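Putative large adhesion protein (Lap) involved in biofilm formation (Marinobacter hydrocarbonoclasticus ATCC 49840, PDB 6M8M) probably helps the bacterium adhere and form biofilms, binding sugars such as glucose through a calcium-dependent PA14 domain of a large RTX adhesin. Local coordinates at residues R76-G88 and Y179-E191. Sequence-based numbering, arbitrary orientation.
With CA (calcium ion), chain E; CA (calcium ion), chain D; BGC (beta-D-glucopyranose), chain B.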
ATOM      1  N   ARG A  76       1.655  -9.032  -5.527  1.00  6.29           N
ATOM      2  CA  ARG A  76       2.747  -9.394  -6.419  1.00  6.95           C
ATOM      3  C   ARG A  76       3.103  -8.293  -7.405  1.00  6.97           C
ATOM      4  O   ARG A  76       4.219  -8.293  -7.925  1.00  7.66           O
ATOM      5  CB  ARG A  76       2.387 -10.654  -7.212  1.00  6.88           C
ATOM      6  CG  ARG A  76       2.164 -11.886  -6.363  1.00  9.65           C
ATOM      7  CD  ARG A  76       1.649 -13.037  -7.231  1.00 11.71           C
ATOM      8  N   ASN A  77       2.193  -7.364  -7.674  1.00  6.28           N
ATOM      9  CA  ASN A  77       2.436  -6.294  -8.640  1.00  7.17           C
ATOM     10  C   ASN A  77       1.604  -5.119  -8.147  1.00  6.50           C
ATOM     11  O   ASN A  77       0.379  -5.144  -8.273  1.00  6.27           O
ATOM     12  CB  ASN A  77       2.001  -6.750 -10.035  1.00  8.84           C
ATOM     13  CG  ASN A  77       2.451  -5.815 -11.126  1.00  9.07           C
ATOM     14  OD1 ASN A  77       3.637  -5.723 -11.453  1.00  9.68           O
ATOM     15  ND2 ASN A  77       1.490  -5.133 -11.736  1.00 10.23           N
ATOM     16  N   ILE A  78       2.244  -4.113  -7.561  1.00  5.59           N
ATOM     17  CA  ILE A  78       1.503  -3.042  -6.866  1.00  5.81           C
ATOM     18  C   ILE A  78       1.157  -1.984  -7.907  1.00  5.35           C
ATOM     19  O   ILE A  78       1.777  -0.919  -8.020  1.00  5.94           O
ATOM     20  CB  ILE A  78       2.254  -2.473  -5.667  1.00  6.22           C
ATOM     21  CG1 ILE A  78       2.783  -3.577  -4.752  1.00  6.89           C
ATOM     22  CG2 ILE A  78       1.320  -1.557  -4.890  1.00  7.20           C
ATOM     23  CD1 ILE A  78       1.756  -4.602  -4.331  1.00  6.83           C
ATOM     24  N   ASP A  79       0.135  -2.287  -8.688  1.00  5.57           N
ATOM     25  CA  ASP A  79      -0.395  -1.414  -9.732  1.00  6.52           C
ATOM     26  C   ASP A  79      -1.898  -1.665  -9.710  1.00  5.11           C
ATOM     27  O   ASP A  79      -2.397  -2.580 -10.377  1.00  6.38           O
ATOM     28  CB  ASP A  79       0.237  -1.741 -11.078  1.00  6.67           C
ATOM     29  CG  ASP A  79      -0.087  -0.731 -12.145  1.00  9.34           C
ATOM     30  OD1 ASP A  79      -0.835   0.229 -11.903  1.00  9.20           O
ATOM     31  OD2 ASP A  79       0.437  -0.902 -13.270  1.00 14.13           O
ATOM     32  N   TYR A  80      -2.602  -0.869  -8.915  1.00  5.08           N
ATOM     33  CA  TYR A  80      -3.975  -1.137  -8.542  1.00  5.37           C
ATOM     34  C   TYR A  80      -4.857   0.051  -8.898  1.00  5.96           C
ATOM     35  O   TYR A  80      -4.447   1.215  -8.778  1.00  5.68           O
ATOM     36  CB  TYR A  80      -4.057  -1.404  -7.039  1.00  5.69           C
ATOM     37  CG  TYR A  80      -3.285  -2.612  -6.546  1.00  5.06           C
ATOM     38  CD1 TYR A  80      -3.200  -3.781  -7.290  1.00  5.74           C
ATOM     39  CD2 TYR A  80      -2.678  -2.594  -5.305  1.00  5.67           C
ATOM     40  CE1 TYR A  80      -2.526  -4.884  -6.802  1.00  5.85           C
ATOM     41  CE2 TYR A  80      -2.001  -3.684  -4.811  1.00  6.39           C
ATOM     42  CZ  TYR A  80      -1.935  -4.834  -5.568  1.00  6.20           C
ATOM     43  OH  TYR A  80      -1.267  -5.928  -5.050  1.00  6.53           O
ATOM     44  N   GLY A  81      -6.071  -0.233  -9.320  1.00  5.05           N
ATOM     45  CA  GLY A  81      -6.949   0.841  -9.748  1.00  5.89           C
ATOM     46  C   GLY A  81      -6.507   1.403 -11.089  1.00  6.53           C
ATOM     47  O   GLY A  81      -5.647   0.841 -11.760  1.00  7.88           O
ATOM     48  N   SER A  82      -7.104   2.522 -11.490  1.00  7.77           N
ATOM     49  CA  SER A  82      -8.087   3.266 -10.726  1.00  7.58           C
ATOM     50  C   SER A  82      -9.453   2.621 -10.773  1.00  8.23           C
ATOM     51  O   SER A  82      -9.849   2.052 -11.796  1.00  9.53           O
ATOM     52  CB  SER A  82      -8.217   4.672 -11.329  1.00  8.64           C
ATOM     53  OG  SER A  82      -9.046   5.502 -10.536  1.00  9.46           O
ATOM     54  N   VAL A  83     -10.174   2.674  -9.658  1.00  7.21           N
ATOM     55  CA  VAL A  83     -11.591   2.337  -9.618  1.00  7.44           C
ATOM     56  C   VAL A  83     -12.340   3.570  -9.143  1.00  7.74           C
ATOM     57  O   VAL A  83     -11.762   4.450  -8.503  1.00  7.94           O
ATOM     58  CB  VAL A  83     -11.909   1.131  -8.712  1.00  8.04           C
ATOM     59  CG1 VAL A  83     -11.206  -0.123  -9.240  1.00 10.24           C
ATOM     60  CG2 VAL A  83     -11.538   1.415  -7.252  1.00  8.19           C
ATOM     61  N   SER A  84     -13.621   3.630  -9.463  1.00  7.79           N
ATOM     62  CA  SER A  84     -14.496   4.707  -9.007  1.00  8.35           C
ATOM     63  C   SER A  84     -15.616   4.109  -8.175  1.00  8.30           C
ATOM     64  O   SER A  84     -15.833   2.907  -8.161  1.00  9.85           O
ATOM     65  CB  SER A  84     -15.079   5.486 -10.191  1.00 11.02           C
ATOM     66  OG  SER A  84     -14.067   6.186 -10.889  1.00 20.67           O
ATOM     67  N   GLY A  85     -16.326   4.966  -7.450  1.00  9.85           N
ATOM     68  CA  GLY A  85     -17.409   4.497  -6.616  1.00 11.39           C
ATOM     69  C   GLY A  85     -16.983   3.921  -5.291  1.00  8.92           C
ATOM     70  O   GLY A  85     -17.715   3.091  -4.727  1.00 10.37           O
ATOM     71  N   ASP A  86     -15.810   4.331  -4.790  1.00  7.13           N
ATOM     72  CA  ASP A  86     -15.236   3.950  -3.510  1.00  5.89           C
ATOM     73  C   ASP A  86     -14.502   2.617  -3.576  1.00  6.06           C
ATOM     74  O   ASP A  86     -15.068   1.604  -4.012  1.00  6.42           O
ATOM     75  CB  ASP A  86     -16.267   3.827  -2.380  1.00  7.20           C
ATOM     76  CG  ASP A  86     -17.155   5.045  -2.212  1.00  8.83           C
ATOM     77  OD1 ASP A  86     -16.767   6.177  -2.577  1.00  9.63           O
ATOM     78  OD2 ASP A  86     -18.265   4.870  -1.666  1.00  9.15           O
ATOM     79  N   LEU A  87     -13.262   2.582  -3.086  1.00  5.72           N
ATOM     80  CA  LEU A  87     -12.571   1.306  -2.949  1.00  4.72           C
ATOM     81  C   LEU A  87     -13.371   0.338  -2.092  1.00  4.88           C
ATOM     82  O   LEU A  87     -13.334  -0.874  -2.327  1.00  5.43           O
ATOM     83  CB  LEU A  87     -11.185   1.529  -2.357  1.00  5.54           C
ATOM     84  CG  LEU A  87     -10.358   0.277  -2.116  1.00  6.09           C
ATOM     85  CD1 LEU A  87     -10.258  -0.579  -3.372  1.00  6.61           C
ATOM     86  CD2 LEU A  87      -8.961   0.662  -1.649  1.00  6.05           C
ATOM     87  N   GLY A  88     -14.103   0.849  -1.104  1.00  5.04           N
ATOM     88  CA  GLY A  88     -14.931   0.022  -0.259  1.00  6.11           C
ATOM     89  C   GLY A  88     -16.280  -0.363  -0.824  1.00  5.59           C
ATOM     90  O   GLY A  88     -17.059  -1.039  -0.145  1.00  6.24           O
ATOM     91  N   TYR A 179      -1.875   2.680   2.942  1.00  3.95           N
ATOM     92  CA  TYR A 179      -2.546   3.394   1.860  1.00  4.18           C
ATOM     93  C   TYR A 179      -4.015   3.477   2.240  1.00  4.08           C
ATOM     94  O   TYR A 179      -4.542   2.556   2.881  1.00  4.38           O
ATOM     95  CB  TYR A 179      -2.363   2.651   0.495  1.00  4.82           C
ATOM     96  CG  TYR A 179      -3.458   2.977  -0.477  1.00  4.60           C
ATOM     97  CD1 TYR A 179      -3.416   4.118  -1.260  1.00  4.33           C
ATOM     98  CD2 TYR A 179      -4.590   2.184  -0.543  1.00  5.65           C
ATOM     99  CE1 TYR A 179      -4.463   4.450  -2.103  1.00  4.98           C
ATOM    100  CE2 TYR A 179      -5.641   2.506  -1.366  1.00  5.62           C
ATOM    101  CZ  TYR A 179      -5.583   3.645  -2.134  1.00  4.18           C
ATOM    102  OH  TYR A 179      -6.666   3.942  -2.905  1.00  5.32           O
ATOM    103  N   TRP A 180      -4.690   4.552   1.834  1.00  4.17           N
ATOM    104  CA  TRP A 180      -6.131   4.609   2.046  1.00  3.54           C
ATOM    105  C   TRP A 180      -6.859   5.300   0.913  1.00  3.67           C
ATOM    106  O   TRP A 180      -6.297   6.104   0.157  1.00  4.13           O
ATOM    107  CB  TRP A 180      -6.477   5.294   3.367  1.00  4.27           C
ATOM    108  CG  TRP A 180      -6.263   6.777   3.403  1.00  4.39           C
ATOM    109  CD1 TRP A 180      -7.176   7.736   3.134  1.00  5.29           C
ATOM    110  CD2 TRP A 180      -5.061   7.460   3.769  1.00  4.39           C
ATOM    111  NE1 TRP A 180      -6.626   8.979   3.299  1.00  5.44           N
ATOM    112  CE2 TRP A 180      -5.327   8.838   3.692  1.00  5.35           C
ATOM    113  CE3 TRP A 180      -3.779   7.038   4.150  1.00  4.77           C
ATOM    114  CZ2 TRP A 180      -4.370   9.807   4.003  1.00  5.83           C
ATOM    115  CZ3 TRP A 180      -2.829   7.999   4.460  1.00  6.47           C
ATOM    116  CH2 TRP A 180      -3.131   9.368   4.383  1.00  6.59           C
ATOM    117  N   ASP A 181      -8.145   4.962   0.842  1.00  4.25           N
ATOM    118  CA  ASP A 181      -9.130   5.682   0.056  1.00  3.69           C
ATOM    119  C   ASP A 181     -10.158   6.283   1.007  1.00  4.43           C
ATOM    120  O   ASP A 181     -10.804   5.554   1.771  1.00  4.58           O
ATOM    121  CB  ASP A 181      -9.840   4.760  -0.941  1.00  4.49           C
ATOM    122  CG  ASP A 181     -10.943   5.481  -1.675  1.00  4.64           C
ATOM    123  OD1 ASP A 181     -10.718   6.656  -2.013  1.00  4.89           O
ATOM    124  OD2 ASP A 181     -12.029   4.894  -1.884  1.00  5.30           O
ATOM    125  N   GLN A 182     -10.305   7.608   0.966  1.00  3.92           N
ATOM    126  CA  GLN A 182     -11.354   8.296   1.713  1.00  4.80           C
ATOM    127  C   GLN A 182     -12.708   8.191   1.033  1.00  4.28           C
ATOM    128  O   GLN A 182     -13.731   8.517   1.657  1.00  5.27           O
ATOM    129  CB  GLN A 182     -11.002   9.781   1.888  1.00  4.63           C
ATOM    130  CG  GLN A 182     -10.978  10.615   0.617  1.00  5.11           C
ATOM    131  CD  GLN A 182     -12.162  11.551   0.430  1.00  4.38           C
ATOM    132  OE1 GLN A 182     -12.855  11.960   1.374  1.00  5.02           O
ATOM    133  NE2 GLN A 182     -12.384  11.921  -0.813  1.00  6.05           N
ATOM    134  N   GLY A 183     -12.743   7.752  -0.215  1.00  4.97           N
ATOM    135  CA  GLY A 183     -13.952   7.679  -1.009  1.00  5.40           C
ATOM    136  C   GLY A 183     -13.677   8.182  -2.410  1.00  5.17           C
ATOM    137  O   GLY A 183     -12.676   8.842  -2.682  1.00  5.18           O
ATOM    138  N   GLY A 184     -14.589   7.881  -3.306  1.00  6.05           N
ATOM    139  CA  GLY A 184     -14.508   8.369  -4.684  1.00  6.44           C
ATOM    140  C   GLY A 184     -13.695   7.425  -5.558  1.00  6.24           C
ATOM    141  O   GLY A 184     -14.004   6.237  -5.653  1.00  8.62           O
ATOM    142  N   ALA A 185     -12.667   7.950  -6.196  1.00  6.03           N
ATOM    143  CA  ALA A 185     -11.745   7.130  -6.971  1.00  5.83           C
ATOM    144  C   ALA A 185     -10.649   6.595  -6.054  1.00  5.29           C
ATOM    145  O   ALA A 185     -10.387   7.143  -4.981  1.00  4.96           O
ATOM    146  CB  ALA A 185     -11.145   7.929  -8.123  1.00  6.83           C
ATOM    147  N   ALA A 186      -9.993   5.526  -6.493  1.00  5.13           N
ATOM    148  CA  ALA A 186      -8.938   4.916  -5.694  1.00  5.40           C
ATOM    149  C   ALA A 186      -7.913   4.310  -6.636  1.00  5.18           C
ATOM    150  O   ALA A 186      -8.273   3.555  -7.553  1.00  5.70           O
ATOM    151  CB  ALA A 186      -9.506   3.826  -4.782  1.00  5.43           C
ATOM    152  N   GLN A 187      -6.639   4.602  -6.383  1.00  4.82           N
ATOM    153  CA  GLN A 187      -5.549   4.091  -7.200  1.00  4.68           C
ATOM    154  C   GLN A 187      -4.305   3.984  -6.341  1.00  4.85           C
ATOM    155  O   GLN A 187      -4.078   4.842  -5.484  1.00  4.59           O
ATOM    156  CB  GLN A 187      -5.275   5.020  -8.390  1.00  7.02           C
ATOM    157  CG  GLN A 187      -4.161   4.514  -9.299  1.00  8.12           C
ATOM    158  CD  GLN A 187      -4.026   5.315 -10.571  1.00 10.21           C
ATOM    159  OE1 GLN A 187      -4.573   6.414 -10.688  1.00 13.68           O
ATOM    160  NE2 GLN A 187      -3.290   4.776 -11.534  1.00 10.75           N
ATOM    161  N   LEU A 188      -3.497   2.957  -6.587  1.00  4.98           N
ATOM    162  CA  LEU A 188      -2.194   2.836  -5.938  1.00  4.77           C
ATOM    163  C   LEU A 188      -1.240   2.151  -6.908  1.00  4.70           C
ATOM    164  O   LEU A 188      -1.398   0.961  -7.201  1.00  5.36           O
ATOM    165  CB  LEU A 188      -2.266   2.052  -4.636  1.00  5.12           C
ATOM    166  CG  LEU A 188      -0.930   1.833  -3.925  1.00  5.57           C
ATOM    167  CD1 LEU A 188      -0.311   3.148  -3.480  1.00  6.41           C
ATOM    168  CD2 LEU A 188      -1.119   0.899  -2.739  1.00  6.92           C
ATOM    169  N   ARG A 189      -0.222   2.873  -7.365  1.00  4.80           N
ATOM    170  CA  ARG A 189       0.821   2.310  -8.214  1.00  5.41           C
ATOM    171  C   ARG A 189       2.164   2.690  -7.613  1.00  5.17           C
ATOM    172  O   ARG A 189       2.480   3.879  -7.490  1.00  5.81           O
ATOM    173  CB  ARG A 189       0.716   2.846  -9.642  1.00  6.36           C
ATOM    174  CG  ARG A 189       1.755   2.249 -10.575  1.00  7.29           C
ATOM    175  CD  ARG A 189       1.741   2.911 -11.938  1.00 10.51           C
ATOM    176  NE  ARG A 189       0.459   2.732 -12.608  1.00 10.98           N
ATOM    177  CZ  ARG A 189      -0.140   3.654 -13.352  1.00 11.43           C
ATOM    178  NH1 ARG A 189       0.406   4.856 -13.514  1.00 15.28           N
ATOM    179  NH2 ARG A 189      -1.308   3.389 -13.914  1.00 14.39           N
ATOM    180  N   ILE A 190       2.952   1.693  -7.231  1.00  5.03           N
ATOM    181  CA  ILE A 190       4.252   1.904  -6.620  1.00  4.82           C
ATOM    182  C   ILE A 190       5.326   1.402  -7.572  1.00  5.12           C
ATOM    183  O   ILE A 190       5.264   0.257  -8.044  1.00  6.10           O
ATOM    184  CB  ILE A 190       4.356   1.200  -5.255  1.00  5.06           C
ATOM    185  CG1 ILE A 190       3.247   1.701  -4.336  1.00  5.32           C
ATOM    186  CG2 ILE A 190       5.727   1.417  -4.642  1.00  5.50           C
ATOM    187  CD1 ILE A 190       3.226   1.087  -2.962  1.00  6.61           C
ATOM    188  N   GLU A 191       6.307   2.259  -7.836  1.00  4.93           N
ATOM    189  CA  GLU A 191       7.496   1.916  -8.592  1.00  5.27           C
ATOM    190  C   GLU A 191       8.722   2.033  -7.701  1.00  4.82           C
ATOM    191  O   GLU A 191       8.764   2.848  -6.780  1.00  5.26           O
ATOM    192  CB  GLU A 191       7.686   2.862  -9.775  1.00  6.59           C
ATOM    193  CG  GLU A 191       6.614   2.835 -10.830  1.00  8.48           C
ATOM    194  CD  GLU A 191       6.628   4.090 -11.670  1.00 10.82           C
ATOM    195  OE1 GLU A 191       6.942   3.992 -12.879  1.00 15.34           O
ATOM    196  OE2 GLU A 191       6.363   5.174 -11.115  1.00 11.88           O
TER
HETATM  197 CA    CA E 304     -10.341   8.607  -3.188  1.00  4.48          CA
HETATM  198 CA    CA D 303     -14.700   8.993   3.733  1.00  4.59          CA
HETATM  199  C2  BGC B 301     -11.223  11.441  -4.837  1.00  5.73           C
HETATM  200  C3  BGC B 301     -11.118  12.329  -6.033  1.00  7.97           C
HETATM  201  C4  BGC B 301     -11.236  13.781  -5.640  1.00  7.41           C
HETATM  202  C5  BGC B 301     -10.207  14.120  -4.571  1.00  8.26           C
HETATM  203  C6  BGC B 301     -10.276  15.532  -4.084  1.00  9.06           C
HETATM  204  C1  BGC B 301     -10.185  11.838  -3.802  1.00  5.97           C
HETATM  205  O1  BGC B 301     -10.317  11.071  -2.686  1.00  4.57           O
HETATM  206  O2  BGC B 301     -11.000  10.055  -5.134  1.00  5.81           O
HETATM  207  O3  BGC B 301     -12.139  11.987  -6.996  1.00 11.08           O
HETATM  208  O4  BGC B 301     -10.960  14.611  -6.767  1.00 12.34           O
HETATM  209  O5  BGC B 301     -10.389  13.243  -3.413  1.00  6.57           O
HETATM  210  O6  BGC B 301     -11.543  15.841  -3.563  1.00  8.81           O
HETATM  211  O   HOH W   1      -2.564   2.049 -10.813  1.00  9.08           O
HETATM  212  O   HOH W   2      -3.513   1.259 -13.595  1.00 20.82           O
HETATM  213  O   HOH W   3      -7.719   7.791 -10.414  1.00 20.92           O
HETATM  214  O   HOH W   4     -13.588   3.524  -0.048  1.00  6.08           O
HETATM  215  O   HOH W   5     -15.144  11.066   2.479  1.00  5.56           O
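Strand 79-83 runs antiparallel to strand 186-191, their axes 158° apart. Y80 and L188 exchange two backbone hydrogen bonds, as do V83 and A186, and I190 N adds another to I78 O. Between these pairs the register slips by one residue, where G81 carries a positive phi and a cis peptide precedes S82. Beyond the strands, D86 N donates to G184 O (2.8 Å), and the carboxylate of D86 returns the grip: OD1 takes G184 N at 2.9 Å on its anti lone pair, almost straight. D181 OD2 accepts L87 N (2.9 Å), while D181 OD1 closes an Asx turn with G183 N and binds calcium at 2.3 Å. The loop after strand 79-83 is thereby bonded, through D86 and L87, to the turn whose G183 and A185 carbonyls, with D136 and D137, hold the calcium coordinated by O1 and O2 of the bound glucose. At the other end D79 and R189 lie side by side, and R189 NE forms a salt bridge with D79 OD1 (2.9 Å), approaching from above the carboxylate plane, with carboxylate and guanidinium planes 88° apart; the bend of R189 at chi3 (-62°) brings NE back over D79. On the opposite face, CB of L87 packs on CB of A186 (3.7 Å), and its CD2 touches the Y179 ring edge. Helix 92-96 covers V83, L87 and L188 through F96, whereas strand 128-136 pairs with the far side of strand 186-194.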